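Local coordinates for uncharacterized protein (Bacteroides ovatus, PDB 4FS7) that is of unknown function but, as an extracellular protein built of BspA-type leucine-rich repeats, probably binds other proteins, at residues 122-127 against 145-150; 165-170 against 185-190; 323-328 against 346-351; 332-337 against 359-364. All blocks are in the same frame, centred on the assembly; numbering follows the deposited sequence. Where two conformers were deposited one is given.

Interaction 1: residues 122-127 against 145-150; sequences ILLPLM and TIPEGV
L124 packs against the CD–CG edge of the P147 ring, the two side chains crossing at about a right angle, with L124 CD1 3.8 Å from P147 CD and L124 CB close to the same edge. The leucine CG stands beside its own backbone N, opposite the carbonyl carbon (chi1 -61°), and this turn also brings CD1 near T145 O. Two carbonyls meet the rest of the ring: P147 CG is 3.2 Å from P125 O, and P147 CB is 3.6 Å from L126 O. P147 also opens a type I turn, closed by the bond from V150 N to P147 O. The contact joins neighbouring coils of the leucine-rich repeat solenoid, whose backbones stand 7.0 Å apart between L124 CA and I146 CA. One water accepts from L124 N at 2.9 Å and donates to T145 O, a second links I122 O to T145 N, and a third joins L126 O and, weakly, G149 N. With a glycine in place of P147, L124 would probably face a gap at the present ring edge, and the turn would be freer to flex. The polar links here run through water, the direct contacts being carbon on carbon or on carbonyl oxygen.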
loop_
_atom_site.group_PDB
_atom_site.type_symbol
_atom_site.label_atom_id
_atom_site.label_comp_id
_atom_site.label_asym_id
_atom_site.label_seq_id
_atom_site.Cartn_x
_atom_site.Cartn_y
_atom_site.Cartn_z
ATOM N N ILE A 122 -12.137 -12.205 -14.882
ATOM C CA ILE A 122 -13.067 -12.986 -14.078
ATOM C C ILE A 122 -14.299 -12.163 -13.820
ATOM O O ILE A 122 -14.214 -10.937 -13.709
ATOM C CB ILE A 122 -12.408 -13.486 -12.746
ATOM C CG1 ILE A 122 -13.162 -14.716 -12.201
ATOM C CG2 ILE A 122 -12.339 -12.402 -11.748
ATOM C CD1 ILE A 122 -12.354 -15.699 -11.447
ATOM N N LEU A 123 -15.433 -12.846 -13.734
ATOM C CA LEU A 123 -16.674 -12.247 -13.324
ATOM C C LEU A 123 -17.117 -12.870 -12.000
ATOM O O LEU A 123 -17.351 -14.079 -11.890
ATOM C CB LEU A 123 -17.747 -12.449 -14.392
ATOM C CG LEU A 123 -17.455 -11.758 -15.721
ATOM C CD1 LEU A 123 -18.479 -12.122 -16.788
ATOM C CD2 LEU A 123 -17.357 -10.216 -15.569
ATOM N N LEU A 124 -17.248 -12.068 -10.986
ATOM C CA LEU A 124 -17.621 -12.539 -9.668
ATOM C C LEU A 124 -19.141 -12.663 -9.555
ATOM O O LEU A 124 -19.880 -11.872 -10.137
ATOM C CB LEU A 124 -17.108 -11.596 -8.581
ATOM C CG LEU A 124 -15.596 -11.442 -8.545
ATOM C CD1 LEU A 124 -15.198 -10.332 -7.551
ATOM C CD2 LEU A 124 -14.910 -12.766 -8.225
ATOM N N PRO A 125 -19.619 -13.675 -8.814
ATOM C CA PRO A 125 -21.064 -13.817 -8.587
ATOM C C PRO A 125 -21.654 -12.608 -7.912
ATOM O O PRO A 125 -21.067 -12.089 -6.967
ATOM C CB PRO A 125 -21.166 -15.021 -7.638
ATOM C CG PRO A 125 -19.885 -15.685 -7.685
ATOM C CD PRO A 125 -18.863 -14.731 -8.127
ATOM N N LEU A 126 -22.822 -12.170 -8.378
ATOM C CA LEU A 126 -23.420 -10.975 -7.806
ATOM C C LEU A 126 -23.736 -11.096 -6.343
ATOM O O LEU A 126 -23.808 -10.063 -5.672
ATOM C CB LEU A 126 -24.625 -10.486 -8.627
ATOM C CG LEU A 126 -24.205 -9.754 -9.902
ATOM C CD1 LEU A 126 -25.398 -9.411 -10.760
ATOM C CD2 LEU A 126 -23.455 -8.467 -9.555
HETATM N N MSE A 127 -23.962 -12.314 -5.836
HETATM C CA MSE A 127 -24.303 -12.520 -4.427
HETATM C C MSE A 127 -23.065 -12.879 -3.582
HETATM O O MSE A 127 -23.179 -13.325 -2.461
HETATM C CB MSE A 127 -25.413 -13.549 -4.291
HETATM C CG MSE A 127 -26.723 -13.164 -5.041
HETATM SE SE MSE A 127 -27.431 -11.394 -4.736
HETATM C CE MSE A 127 -27.396 -11.811 -2.933
ATOM N N THR A 145 -14.751 -5.885 -11.105
ATOM C CA THR A 145 -15.833 -5.281 -10.347
ATOM C C THR A 145 -16.220 -6.159 -9.174
ATOM O O THR A 145 -16.492 -7.375 -9.332
ATOM C CB THR A 145 -17.026 -5.000 -11.274
ATOM O OG1 THR A 145 -16.610 -4.069 -12.277
ATOM C CG2 THR A 145 -18.219 -4.420 -10.505
ATOM N N ILE A 146 -16.165 -5.581 -7.988
ATOM C CA ILE A 146 -16.486 -6.299 -6.739
ATOM C C ILE A 146 -17.948 -6.064 -6.417
ATOM O O ILE A 146 -18.356 -4.932 -6.280
ATOM C CB ILE A 146 -15.676 -5.793 -5.497
ATOM C CG1 ILE A 146 -14.167 -5.739 -5.766
ATOM C CG2 ILE A 146 -15.987 -6.657 -4.249
ATOM C CD1 ILE A 146 -13.532 -7.047 -6.254
ATOM N N PRO A 147 -18.761 -7.138 -6.318
ATOM C CA PRO A 147 -20.176 -6.992 -6.029
ATOM C C PRO A 147 -20.458 -6.200 -4.739
ATOM O O PRO A 147 -19.671 -6.259 -3.771
ATOM C CB PRO A 147 -20.641 -8.460 -5.924
ATOM C CG PRO A 147 -19.769 -9.206 -6.807
ATOM C CD PRO A 147 -18.432 -8.546 -6.613
ATOM N N GLU A 148 -21.579 -5.487 -4.728
ATOM C CA GLU A 148 -21.929 -4.555 -3.652
ATOM C C GLU A 148 -22.007 -5.204 -2.292
ATOM O O GLU A 148 -21.811 -4.567 -1.281
ATOM C CB GLU A 148 -23.246 -3.810 -3.976
ATOM C CG GLU A 148 -24.548 -4.607 -3.828
ATOM C CD GLU A 148 -25.796 -3.840 -4.266
ATOM O OE1 GLU A 148 -26.092 -2.744 -3.701
ATOM O OE2 GLU A 148 -26.467 -4.350 -5.193
ATOM N N GLY A 149 -22.372 -6.484 -2.267
ATOM C CA GLY A 149 -22.518 -7.206 -1.034
ATOM C C GLY A 149 -21.289 -7.812 -0.425
ATOM O O GLY A 149 -21.403 -8.451 0.611
ATOM N N VAL A 150 -20.135 -7.658 -1.081
ATOM C CA VAL A 150 -18.903 -8.150 -0.507
ATOM C C VAL A 150 -18.556 -7.303 0.702
ATOM O O VAL A 150 -18.397 -6.073 0.557
ATOM C CB VAL A 150 -17.778 -8.184 -1.536
ATOM C CG1 VAL A 150 -16.423 -8.413 -0.840
ATOM C CG2 VAL A 150 -18.073 -9.229 -2.583
HETATM O O HOH W 1 -15.024 -8.324 -12.955
HETATM O O HOH W 2 -16.983 -9.194 -11.309
HETATM O O HOH W 3 -22.739 -9.170 -3.371
#

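Interaction 2: residues 165-170 against 185-190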
loop_
_atom_site.group_PDB
_atom_site.type_symbol
_atom_site.label_atom_id
_atom_site.label_comp_id
_atom_site.label_asym_id
_atom_site.label_seq_id
_atom_site.Cartn_x
_atom_site.Cartn_y
_atom_site.Cartn_z
ATOM N N GLU A 165 -5.973 -2.119 -14.184
ATOM C CA GLU A 165 -6.179 -0.731 -14.480
ATOM C C GLU A 165 -7.486 -0.177 -13.964
ATOM O O GLU A 165 -7.664 1.038 -13.906
ATOM C CB GLU A 165 -6.125 -0.496 -16.001
ATOM C CG GLU A 165 -4.785 -0.814 -16.667
ATOM C CD GLU A 165 -4.743 -0.449 -18.143
ATOM O OE1 GLU A 165 -5.306 0.588 -18.535
ATOM O OE2 GLU A 165 -4.108 -1.191 -18.896
ATOM N N TYR A 166 -8.429 -1.040 -13.593
ATOM C CA TYR A 166 -9.715 -0.572 -13.129
ATOM C C TYR A 166 -10.177 -1.507 -12.040
ATOM O O TYR A 166 -10.225 -2.732 -12.255
ATOM C CB TYR A 166 -10.725 -0.551 -14.248
ATOM C CG TYR A 166 -12.066 -0.126 -13.720
ATOM C CD1 TYR A 166 -12.317 1.218 -13.422
ATOM C CD2 TYR A 166 -13.058 -1.070 -13.417
ATOM C CE1 TYR A 166 -13.538 1.629 -12.924
ATOM C CE2 TYR A 166 -14.287 -0.660 -12.899
ATOM C CZ TYR A 166 -14.522 0.678 -12.655
ATOM O OH TYR A 166 -15.733 1.041 -12.133
ATOM N N VAL A 167 -10.558 -0.968 -10.880
ATOM C CA VAL A 167 -11.219 -1.755 -9.836
ATOM C C VAL A 167 -12.374 -0.981 -9.231
ATOM O O VAL A 167 -12.223 0.183 -8.925
ATOM C CB VAL A 167 -10.217 -2.238 -8.752
ATOM C CG1 VAL A 167 -9.411 -1.111 -8.165
ATOM C CG2 VAL A 167 -10.922 -3.043 -7.671
ATOM N N SER A 168 -13.534 -1.623 -9.128
ATOM C CA SER A 168 -14.697 -1.082 -8.451
ATOM C C SER A 168 -14.903 -1.801 -7.130
ATOM O O SER A 168 -15.350 -2.946 -7.121
ATOM C CB SER A 168 -15.919 -1.204 -9.349
ATOM O OG SER A 168 -17.061 -0.706 -8.650
ATOM N N LEU A 169 -14.571 -1.158 -6.024
ATOM C CA LEU A 169 -14.733 -1.667 -4.669
ATOM C C LEU A 169 -16.173 -1.490 -4.219
ATOM O O LEU A 169 -16.861 -0.611 -4.712
ATOM C CB LEU A 169 -13.801 -0.939 -3.702
ATOM C CG LEU A 169 -12.315 -1.245 -3.841
ATOM C CD1 LEU A 169 -11.475 -0.209 -3.115
ATOM C CD2 LEU A 169 -12.019 -2.664 -3.316
ATOM N N PRO A 170 -16.653 -2.305 -3.265
ATOM C CA PRO A 170 -18.000 -2.091 -2.749
ATOM C C PRO A 170 -18.067 -0.728 -2.067
ATOM O O PRO A 170 -17.219 -0.383 -1.233
ATOM C CB PRO A 170 -18.168 -3.230 -1.727
ATOM C CG PRO A 170 -17.153 -4.248 -2.115
ATOM C CD PRO A 170 -15.996 -3.455 -2.623
ATOM N N GLY A 185 1.171 -2.090 -10.561
ATOM C CA GLY A 185 1.928 -1.024 -11.185
ATOM C C GLY A 185 1.329 -0.392 -12.423
ATOM O O GLY A 185 1.924 0.544 -12.958
ATOM N N LYS A 186 0.160 -0.849 -12.856
ATOM C CA LYS A 186 -0.594 -0.241 -13.962
ATOM C C LYS A 186 -1.851 0.503 -13.509
ATOM O O LYS A 186 -2.569 1.095 -14.312
ATOM C CB LYS A 186 -0.975 -1.317 -15.004
ATOM C CG LYS A 186 0.151 -1.727 -15.914
ATOM C CD LYS A 186 1.011 -0.555 -16.395
ATOM C CE LYS A 186 2.190 -0.995 -17.295
ATOM N NZ LYS A 186 2.965 -2.233 -16.880
ATOM N N LEU A 187 -2.135 0.483 -12.212
ATOM C CA LEU A 187 -3.332 1.117 -11.664
ATOM C C LEU A 187 -3.081 2.637 -11.588
ATOM O O LEU A 187 -2.308 3.091 -10.771
ATOM C CB LEU A 187 -3.672 0.521 -10.292
ATOM C CG LEU A 187 -4.987 0.953 -9.663
ATOM C CD1 LEU A 187 -6.191 0.490 -10.507
ATOM C CD2 LEU A 187 -5.068 0.399 -8.268
ATOM N N LYS A 188 -3.725 3.408 -12.452
ATOM C CA LYS A 188 -3.546 4.872 -12.487
ATOM C C LYS A 188 -4.506 5.633 -11.600
ATOM O O LYS A 188 -4.208 6.752 -11.182
ATOM C CB LYS A 188 -3.650 5.362 -13.929
ATOM C CG LYS A 188 -3.309 6.805 -14.177
ATOM C CD LYS A 188 -3.383 7.192 -15.660
ATOM C CE LYS A 188 -2.957 6.122 -16.643
ATOM N NZ LYS A 188 -1.485 5.789 -16.627
ATOM N N SER A 189 -5.671 5.034 -11.353
ATOM C CA SER A 189 -6.740 5.681 -10.626
ATOM C C SER A 189 -7.500 4.667 -9.781
ATOM O O SER A 189 -7.570 3.494 -10.136
ATOM C CB SER A 189 -7.743 6.271 -11.617
ATOM O OG SER A 189 -7.131 7.021 -12.651
ATOM N N ILE A 190 -8.139 5.153 -8.735
ATOM C CA ILE A 190 -9.114 4.360 -8.013
ATOM C C ILE A 190 -10.117 5.288 -7.380
ATOM O O ILE A 190 -9.756 6.342 -6.826
ATOM C CB ILE A 190 -8.458 3.417 -6.957
ATOM C CG1 ILE A 190 -9.472 2.390 -6.447
ATOM C CG2 ILE A 190 -7.786 4.182 -5.866
ATOM C CD1 ILE A 190 -8.854 1.254 -5.660
HETATM O O HOH W 4 -5.788 2.953 -14.397
HETATM O O HOH W 5 -9.808 1.914 -10.736
#
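E165 O accepts a 2.7 Å hydrogen bond from a water that in turn accepts one from K188 N at 2.9 Å. This mediated bond joins successive coils of a BspA-type leucine-rich repeat solenoid, and a second bridge follows, two residues on along the strand and one on along its partner: another water accepts from V167 N at 3.0 Å and donates to S189 O at 2.8 Å. Strand 166-168 therefore has two unlike flanks. Toward strand 143-145 it is bonded directly, as in a parallel sheet, whereas toward 185-190 the backbones diverge, their directions 31° apart, and water takes the place of the direct amide-carbonyl pair. Where the chains come nearest, the E165 side chain runs alongside that of K186, the two pointing the same way, and E165 CG rests near K186 O. On the inner side, L187 CG is anti to its backbone N (chi1 -173°), which carries L187 CD1 over the peptide to 3.7 Å from E165 O. Farther along, S189 turns its hydroxyl to N212 of the following coil, and I190 reaches back into the core. There its extended chain passes obliquely over two residues of the strand. I190 CD1 comes 3.9 Å from L169 CD1 and only 3.5 Å from V167 CG1, closer than carbons usually pack, the valine methyl standing between its own backbone N and carbonyl carbon.

Interaction 3: residues 323-328 against 346-351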
loop_
_atom_site.group_PDB
_atom_site.type_symbol
_atom_site.label_atom_id
_atom_site.label_comp_id
_atom_site.label_asym_id
_atom_site.label_seq_id
_atom_site.Cartn_x
_atom_site.Cartn_y
_atom_site.Cartn_z
ATOM N N VAL A 323 18.285 25.906 0.359
ATOM C CA VAL A 323 19.162 27.063 0.560
ATOM C C VAL A 323 18.734 27.866 1.766
ATOM O O VAL A 323 19.574 28.398 2.526
ATOM C CB VAL A 323 19.139 27.951 -0.715
ATOM C CG1 VAL A 323 19.789 29.333 -0.397
ATOM C CG2 VAL A 323 19.883 27.263 -1.791
ATOM N N SER A 324 17.434 28.011 1.957
ATOM C CA SER A 324 16.854 28.839 3.038
ATOM C C SER A 324 15.781 28.073 3.772
ATOM O O SER A 324 14.963 27.378 3.137
ATOM C CB SER A 324 16.211 30.114 2.472
ATOM O OG SER A 324 17.131 30.824 1.655
ATOM N N ILE A 325 15.712 28.277 5.075
ATOM C CA ILE A 325 14.559 27.865 5.839
ATOM C C ILE A 325 14.328 28.836 7.005
ATOM O O ILE A 325 15.272 29.240 7.715
ATOM C CB ILE A 325 14.626 26.405 6.277
ATOM C CG1 ILE A 325 13.270 25.895 6.810
ATOM C CG2 ILE A 325 15.776 26.225 7.319
ATOM C CD1 ILE A 325 13.255 24.385 7.132
ATOM N N ASP A 326 13.084 29.278 7.093
ATOM C CA ASP A 326 12.626 30.172 8.156
ATOM C C ASP A 326 12.036 29.314 9.236
ATOM O O ASP A 326 10.987 28.692 9.056
ATOM C CB ASP A 326 11.640 31.179 7.563
ATOM C CG ASP A 326 11.082 32.175 8.573
ATOM O OD1 ASP A 326 11.731 32.436 9.586
ATOM O OD2 ASP A 326 9.987 32.720 8.298
ATOM N N LEU A 327 12.722 29.230 10.358
ATOM C CA LEU A 327 12.228 28.490 11.529
ATOM C C LEU A 327 11.249 29.400 12.242
ATOM O O LEU A 327 11.575 30.561 12.524
ATOM C CB LEU A 327 13.363 28.098 12.458
ATOM C CG LEU A 327 14.372 27.095 11.872
ATOM C CD1 LEU A 327 15.329 26.662 12.998
ATOM C CD2 LEU A 327 13.699 25.918 11.188
ATOM N N PRO A 328 10.053 28.902 12.538
ATOM C CA PRO A 328 9.055 29.793 13.099
ATOM C C PRO A 328 9.315 30.116 14.557
ATOM O O PRO A 328 10.138 29.481 15.261
ATOM C CB PRO A 328 7.738 29.026 12.897
ATOM C CG PRO A 328 8.149 27.607 12.860
ATOM C CD PRO A 328 9.477 27.610 12.142
ATOM N N SER A 346 22.211 28.018 3.419
ATOM C CA SER A 346 22.920 29.276 3.640
ATOM C C SER A 346 22.202 30.182 4.619
ATOM O O SER A 346 22.846 30.943 5.329
ATOM C CB SER A 346 23.075 30.016 2.308
ATOM O OG SER A 346 23.680 31.284 2.506
ATOM N N ASN A 347 20.889 30.153 4.625
ATOM C CA ASN A 347 20.047 31.071 5.386
ATOM C C ASN A 347 19.141 30.321 6.328
ATOM O O ASN A 347 18.203 29.675 5.875
ATOM C CB ASN A 347 19.194 31.918 4.445
ATOM C CG ASN A 347 19.996 32.515 3.354
ATOM O OD1 ASN A 347 20.927 33.284 3.633
ATOM N ND2 ASN A 347 19.663 32.194 2.098
ATOM N N ILE A 348 19.416 30.411 7.618
ATOM C CA ILE A 348 18.594 29.823 8.652
ATOM C C ILE A 348 18.691 30.711 9.871
ATOM O O ILE A 348 19.777 31.153 10.239
ATOM C CB ILE A 348 18.957 28.342 8.919
ATOM C CG1 ILE A 348 17.973 27.749 9.932
ATOM C CG2 ILE A 348 20.437 28.198 9.357
ATOM C CD1 ILE A 348 18.098 26.207 10.056
ATOM N N ASN A 349 17.542 30.956 10.475
ATOM C CA ASN A 349 17.438 31.694 11.714
ATOM C C ASN A 349 17.245 30.797 12.917
ATOM O O ASN A 349 16.730 29.674 12.783
ATOM C CB ASN A 349 16.251 32.661 11.658
ATOM C CG ASN A 349 14.938 31.938 11.473
ATOM O OD1 ASN A 349 14.770 31.154 10.544
ATOM N ND2 ASN A 349 14.017 32.160 12.375
ATOM N N PHE A 350 17.621 31.307 14.082
ATOM C CA PHE A 350 17.538 30.585 15.327
ATOM C C PHE A 350 16.703 31.376 16.310
ATOM O O PHE A 350 17.209 32.269 17.012
ATOM C CB PHE A 350 18.940 30.319 15.828
ATOM C CG PHE A 350 19.670 29.401 14.920
ATOM C CD1 PHE A 350 19.483 28.028 15.001
ATOM C CD2 PHE A 350 20.475 29.865 13.911
ATOM C CE1 PHE A 350 20.129 27.196 14.112
ATOM C CE2 PHE A 350 21.137 29.007 13.009
ATOM C CZ PHE A 350 20.944 27.649 13.126
ATOM N N PRO A 351 15.418 31.060 16.388
ATOM C CA PRO A 351 14.579 31.851 17.260
ATOM C C PRO A 351 14.945 31.725 18.739
ATOM O O PRO A 351 15.472 30.721 19.141
ATOM C CB PRO A 351 13.187 31.293 16.982
ATOM C CG PRO A 351 13.266 30.785 15.590
ATOM C CD PRO A 351 14.638 30.242 15.452
#
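N349 presents its side-chain amide to the backbone of L327 and makes two bonds with that one residue: N349 OD1 accepts from L327 N at 2.8 Å, and N349 ND2 donates to L327 O at 2.9 Å. Both run in the plane of the accepting carbonyl and use a lone pair, so the amide is held flat and its rotation is fixed. With CG set between the backbone N and the carbonyl carbon (chi1 61°), the group swings across to the preceding coil, where the strands have ended and no backbone partner is offered. Before that point a short parallel pairing, S324 beside N347, does the work. V323 O accepts twice, from S346 N at 2.8 Å and from N347 N at 3.0 Å, and I325 N donates to N347 O at 3.0 Å, almost straight along the C=O direction. On the outer face N347 ND2 donates to S324 OG at 2.9 Å, with the hydroxyl close to the amide plane. The opposite face is apolar: I325 and I348 lie side by side, I325 CG2 3.6 Å from I348 CD1, and I348 continues onto F362 and L368. N349 O, covered by L327 CD1 at 3.3 Å, has no polar partner. Were N349 an alanine, L327 N and L327 O would probably both lose their mates. In this leucine-rich repeat solenoid an asparagine amide thus prolongs backbone-like pairing beyond the strand, satisfying both the N-H and the C=O of the buried L327.

Interaction 4: residues 332-337 against 359-364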
loop_
_atom_site.group_PDB
_atom_site.type_symbol
_atom_site.label_atom_id
_atom_site.label_comp_id
_atom_site.label_asym_id
_atom_site.label_seq_id
_atom_site.Cartn_x
_atom_site.Cartn_y
_atom_site.Cartn_z
ATOM N N GLU A 332 11.321 25.029 19.554
ATOM C CA GLU A 332 12.028 24.737 20.801
ATOM C C GLU A 332 13.267 23.862 20.639
ATOM O O GLU A 332 14.203 23.993 21.423
ATOM C CB GLU A 332 11.097 24.042 21.792
ATOM C CG GLU A 332 9.884 24.916 22.194
ATOM C CD GLU A 332 9.025 24.329 23.292
ATOM O OE1 GLU A 332 9.462 23.424 24.051
ATOM O OE2 GLU A 332 7.887 24.836 23.412
ATOM N N GLU A 333 13.249 22.927 19.711
ATOM C CA GLU A 333 14.320 21.932 19.567
ATOM C C GLU A 333 14.570 21.634 18.108
ATOM O O GLU A 333 13.602 21.491 17.334
ATOM C CB GLU A 333 13.958 20.606 20.268
ATOM C CG GLU A 333 13.542 20.774 21.739
ATOM C CD GLU A 333 13.187 19.478 22.470
ATOM O OE1 GLU A 333 13.518 18.369 21.992
ATOM O OE2 GLU A 333 12.566 19.569 23.552
ATOM N N ILE A 334 15.849 21.497 17.777
ATOM C CA ILE A 334 16.319 20.966 16.515
ATOM C C ILE A 334 17.064 19.677 16.839
ATOM O O ILE A 334 17.957 19.698 17.673
ATOM C CB ILE A 334 17.332 21.983 15.783
ATOM C CG1 ILE A 334 16.588 23.274 15.385
ATOM C CG2 ILE A 334 18.003 21.344 14.582
ATOM C CD1 ILE A 334 17.519 24.457 14.960
ATOM N N GLY A 335 16.676 18.565 16.232
ATOM C CA GLY A 335 17.228 17.277 16.567
ATOM C C GLY A 335 18.600 16.952 16.051
ATOM O O GLY A 335 19.248 17.704 15.327
ATOM N N LYS A 336 19.105 15.815 16.527
ATOM C CA LYS A 336 20.381 15.276 16.062
ATOM C C LYS A 336 20.366 15.150 14.543
ATOM O O LYS A 336 19.397 14.625 13.976
ATOM C CB LYS A 336 20.595 13.902 16.721
ATOM C CG LYS A 336 21.804 13.149 16.223
ATOM C CD LYS A 336 22.069 11.858 17.007
ATOM C CE LYS A 336 23.331 11.172 16.552
ATOM N NZ LYS A 336 23.619 9.972 17.377
ATOM N N ARG A 337 21.398 15.638 13.868
ATOM C CA ARG A 337 21.561 15.490 12.416
ATOM C C ARG A 337 20.364 16.050 11.655
ATOM O O ARG A 337 20.172 15.713 10.498
ATOM C CB ARG A 337 21.806 14.035 12.058
ATOM C CG ARG A 337 23.196 13.557 12.460
ATOM C CD ARG A 337 23.389 12.027 12.387
ATOM N NE ARG A 337 23.121 11.500 11.052
ATOM C CZ ARG A 337 23.425 10.254 10.705
ATOM N NH1 ARG A 337 23.982 9.423 11.576
ATOM N NH2 ARG A 337 23.118 9.805 9.501
ATOM N N ALA A 359 23.098 16.720 18.225
ATOM C CA ALA A 359 24.457 16.454 17.805
ATOM C C ALA A 359 24.542 16.503 16.294
ATOM O O ALA A 359 23.755 15.872 15.567
ATOM C CB ALA A 359 24.960 15.118 18.337
ATOM N N ASN A 360 25.530 17.228 15.789
ATOM C CA ASN A 360 25.803 17.258 14.378
ATOM C C ASN A 360 24.606 17.696 13.527
ATOM O O ASN A 360 24.515 17.356 12.356
ATOM C CB ASN A 360 26.392 15.916 13.918
ATOM C CG ASN A 360 27.788 15.743 14.410
ATOM O OD1 ASN A 360 28.589 16.689 14.342
ATOM N ND2 ASN A 360 28.118 14.549 14.843
ATOM N N ALA A 361 23.770 18.576 14.106
ATOM C CA ALA A 361 22.612 19.066 13.380
ATOM C C ALA A 361 22.962 19.724 12.052
ATOM O O ALA A 361 22.187 19.690 11.120
ATOM C CB ALA A 361 21.791 19.984 14.249
ATOM N N PHE A 362 24.136 20.396 12.016
ATOM C CA PHE A 362 24.562 21.111 10.833
ATOM C C PHE A 362 25.875 20.596 10.279
ATOM O O PHE A 362 26.553 21.274 9.537
ATOM C CB PHE A 362 24.599 22.638 11.133
ATOM C CG PHE A 362 23.267 23.181 11.455
ATOM C CD1 PHE A 362 22.366 23.468 10.455
ATOM C CD2 PHE A 362 22.859 23.311 12.777
ATOM C CE1 PHE A 362 21.108 23.908 10.766
ATOM C CE2 PHE A 362 21.569 23.748 13.075
ATOM C CZ PHE A 362 20.701 24.056 12.066
ATOM N N GLN A 363 26.214 19.353 10.619
ATOM C CA GLN A 363 27.375 18.723 10.035
ATOM C C GLN A 363 27.201 18.638 8.521
ATOM O O GLN A 363 26.107 18.333 8.031
ATOM C CB GLN A 363 27.540 17.343 10.633
ATOM C CG GLN A 363 28.726 16.575 10.086
ATOM C CD GLN A 363 28.851 15.259 10.784
ATOM O OE1 GLN A 363 27.932 14.465 10.809
ATOM N NE2 GLN A 363 30.005 15.035 11.388
ATOM N N GLY A 364 28.250 18.954 7.767
ATOM C CA GLY A 364 28.204 18.953 6.340
ATOM C C GLY A 364 27.545 20.163 5.704
ATOM O O GLY A 364 27.475 20.199 4.474
#
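A positive phi of 57° at R337, matched by the same value at N360, bends the two chains alike just past their strands, and R337 N, at the start of its corner, lies beside the carbonyl of A359. R337 N donates to A359 O at 2.9 Å, a bent bond whose donor sits 26° from the carbonyl plane. The same oxygen is flanked by aliphatic carbon, with K336 CG 3.4 Å away before the extended lysine chain leads off. Beyond the corner R337 CA offers its hydrogen to N360 O at 3.5 Å, and N360 O also accepts from Q363 N to close a type I turn. R337 and N360 are 23 residues apart, as are S324 and N347, the spacing of successive coils in this BspA-type leucine-rich repeat solenoid, and the contact stacks one coil's bend on the next. The arginine's charged end turns elsewhere, its NE in a salt bridge with E317. Inside the bend A361 CB fits beneath the preceding chain, 3.6 Å from G335 O and 4.0 Å from I334 CG2. I334 places CG2 anti to its backbone N and CG1 beside it (chi1 -65°), so that one branch meets the alanine while the other runs on to the aromatic core. There I334 CD1 approaches the edge of the F362 ring, near its plane, at 4.3 Å from CZ. The F362 ring stacks with F384, and its plane is nearly parallel to that of F339.

From the N terminus, interaction 1 closes a loop of 17 residues between its segments, and interaction 2 follows it in series with one of 14. The two touch: I146 N probably bonds to S168 O, and P170 packs on I146, so four consecutive coils are tied along one part of the solenoid. Interactions 3 and 4 lie far along the same solenoid, about 42 Å from interaction 2 between centres. Their segments alternate in sequence, so the loops cross: 332-337 leaves between 323-328 and 346-351, and 359-364 comes after both. Where these two meet, L327 packs on I334 and F350 on F362, joining different sides of the coils through a shared core.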